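Local structure of monovalent Na+/H+ antiporter subunit A (Dietzia sp. DQ12-45-1b, 7D3U) at residues A171-V176 / A200-L205. The protein probably serves as an antiporter subunit of the multi-chain Mrp complex, which exchanges sodium ions for protons across the bacterial cell membrane. Numbering follows the deposited sequence.
With LMT (dodecyl-beta-D-maltoside), chain C.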
# COMPACT_ATOMS: atom_id res chain seq x y z
N ALA B 171 -20.82 20.69 -17.26
CA ALA B 171 -21.59 21.04 -16.07
C ALA B 171 -20.71 21.68 -15.01
O ALA B 171 -21.08 22.70 -14.42
CB ALA B 171 -22.27 19.79 -15.51
N ALA B 172 -19.53 21.10 -14.76
CA ALA B 172 -18.64 21.66 -13.76
C ALA B 172 -18.14 23.04 -14.17
O ALA B 172 -18.00 23.94 -13.33
CB ALA B 172 -17.47 20.72 -13.51
N LEU B 173 -17.86 23.23 -15.47
CA LEU B 173 -17.43 24.54 -15.94
C LEU B 173 -18.53 25.58 -15.76
O LEU B 173 -18.27 26.69 -15.30
CB LEU B 173 -17.01 24.46 -17.41
CG LEU B 173 -15.60 23.93 -17.67
CD1 LEU B 173 -15.42 23.60 -19.14
CD2 LEU B 173 -14.57 24.94 -17.21
N MET B 174 -19.76 25.22 -16.12
CA MET B 174 -20.87 26.16 -15.96
C MET B 174 -21.18 26.42 -14.49
O MET B 174 -21.70 27.48 -14.15
CB MET B 174 -22.10 25.63 -16.69
CG MET B 174 -21.96 25.61 -18.20
SD MET B 174 -23.43 24.98 -19.02
CE MET B 174 -23.55 23.36 -18.28
N VAL B 175 -20.87 25.46 -13.62
CA VAL B 175 -21.12 25.66 -12.19
C VAL B 175 -20.06 26.59 -11.60
O VAL B 175 -20.39 27.50 -10.82
CB VAL B 175 -21.16 24.31 -11.46
CG1 VAL B 175 -20.97 24.51 -9.97
CG2 VAL B 175 -22.47 23.60 -11.75
N VAL B 176 -18.79 26.38 -11.95
CA VAL B 176 -17.75 27.23 -11.38
C VAL B 176 -17.77 28.62 -11.99
O VAL B 176 -17.35 29.59 -11.36
CB VAL B 176 -16.36 26.57 -11.54
CG1 VAL B 176 -16.35 25.21 -10.87
CG2 VAL B 176 -15.99 26.46 -13.00
N ALA B 200 -17.51 28.83 -26.57
CA ALA B 200 -16.99 27.92 -27.58
C ALA B 200 -16.59 26.58 -26.97
O ALA B 200 -16.92 25.51 -27.51
CB ALA B 200 -15.80 28.56 -28.30
N VAL B 201 -15.88 26.62 -25.84
CA VAL B 201 -15.48 25.39 -25.16
C VAL B 201 -16.71 24.61 -24.72
O VAL B 201 -16.78 23.39 -24.88
CB VAL B 201 -14.56 25.72 -23.98
CG1 VAL B 201 -14.52 24.57 -22.99
CG2 VAL B 201 -13.16 26.04 -24.47
N ILE B 202 -17.70 25.31 -24.15
CA ILE B 202 -18.90 24.62 -23.68
C ILE B 202 -19.67 24.03 -24.86
O ILE B 202 -20.21 22.92 -24.76
CB ILE B 202 -19.78 25.58 -22.86
CG1 ILE B 202 -19.07 25.94 -21.55
CG2 ILE B 202 -21.12 24.96 -22.55
CD1 ILE B 202 -18.60 24.74 -20.77
N ALA B 203 -19.71 24.73 -25.99
CA ALA B 203 -20.39 24.21 -27.17
C ALA B 203 -19.70 22.96 -27.68
O ALA B 203 -20.37 21.98 -28.03
CB ALA B 203 -20.44 25.28 -28.26
N VAL B 204 -18.37 22.96 -27.72
CA VAL B 204 -17.65 21.77 -28.18
C VAL B 204 -17.89 20.61 -27.23
O VAL B 204 -18.16 19.48 -27.66
CB VAL B 204 -16.15 22.08 -28.33
CG1 VAL B 204 -15.35 20.80 -28.36
CG2 VAL B 204 -15.92 22.87 -29.60
N LEU B 205 -17.82 20.86 -25.92
CA LEU B 205 -18.02 19.79 -24.95
C LEU B 205 -19.42 19.21 -25.04
O LEU B 205 -19.60 17.99 -24.99
CB LEU B 205 -17.75 20.31 -23.53
CG LEU B 205 -16.29 20.56 -23.18
CD1 LEU B 205 -16.18 20.97 -21.73
CD2 LEU B 205 -15.46 19.33 -23.44
C1B LMT C . -11.51 29.15 -17.25
C2B LMT C . -10.57 29.76 -16.19
C3B LMT C . -10.80 29.09 -14.83
C4B LMT C . -12.31 28.99 -14.52
C5B LMT C . -12.97 28.19 -15.66
C6B LMT C . -14.25 28.89 -16.11
O1B LMT C . -10.77 28.87 -18.38
O2B LMT C . -9.29 29.53 -16.63
O3B LMT C . -10.11 29.73 -13.83
O4' LMT C . -12.52 28.35 -13.33
O5B LMT C . -12.11 27.99 -16.76
O6B LMT C . -14.28 30.17 -15.63
C1' LMT C . -9.78 26.96 -21.50
C2' LMT C . -10.41 28.30 -21.94
C3' LMT C . -10.69 29.23 -20.73
C4' LMT C . -11.46 28.56 -19.57
C5' LMT C . -11.41 27.02 -19.72
C6' LMT C . -12.59 26.35 -20.40
O1' LMT C . -10.13 25.95 -22.35
O2' LMT C . -9.53 28.93 -22.78
O3' LMT C . -11.37 30.34 -21.13
O5' LMT C . -10.15 26.55 -20.18
O6' LMT C . -12.66 25.10 -19.87
C1 LMT C . -9.49 24.72 -22.10
C2 LMT C . -10.61 23.74 -21.93
C3 LMT C . -10.28 22.46 -21.23
C4 LMT C . -11.42 22.17 -20.29
C5 LMT C . -11.36 20.76 -19.82
C6 LMT C . -11.52 19.78 -20.94
C7 LMT C . -11.77 18.42 -20.37
C8 LMT C . -12.19 17.51 -21.48
C9 LMT C . -12.66 16.17 -21.01
C10 LMT C . -12.63 15.24 -22.19
C11 LMT C . -13.13 13.89 -21.83
C12 LMT C . -13.05 12.94 -22.98
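Leu-173 and Ile-202 meet with no aromatic, amide or carboxylate plane between them, so neither faces nor edges order this contact; aliphatic branches and one thioether do. It illustrates how two antiparallel membrane helices of the complex I-related antiporter domain can pack with no hydrogen bond between 171-176 of helix 166-178 and 200-205 of helix 196-213. The axes of these short segments come no closer than 10.6 Å, their directions 152° apart, a separation bridged by side chains. Leu-173 and Ile-202 reach out from opposing helices and overlap alongside one another, bringing Ile-202 CD1 to 3.7 Å from Leu-173 CB. Leu-173 CD1 extends anti to CA (chi2 167°), toward the other helix. There it meets Val-201 CG1 at 4.1 Å and, tip to tip, Leu-205 CD1 at 3.8 Å. Both Leu-173 methyls also border the maltoside O6' of a bound detergent, whose C6' lies 3.7 Å from Val-201 CG1. Shortening Leu-173 to an alanine removes both methyls, which would probably cost Leu-205 CD1 its contact across the helices and open a gap beside the detergent sugar. Leu-400 of the neighbouring subunit D also packs on Leu-173, placing the contact at a subunit boundary. Away from the detergent, Met-174 sets its SD 4.2 Å from Ile-202 CG2.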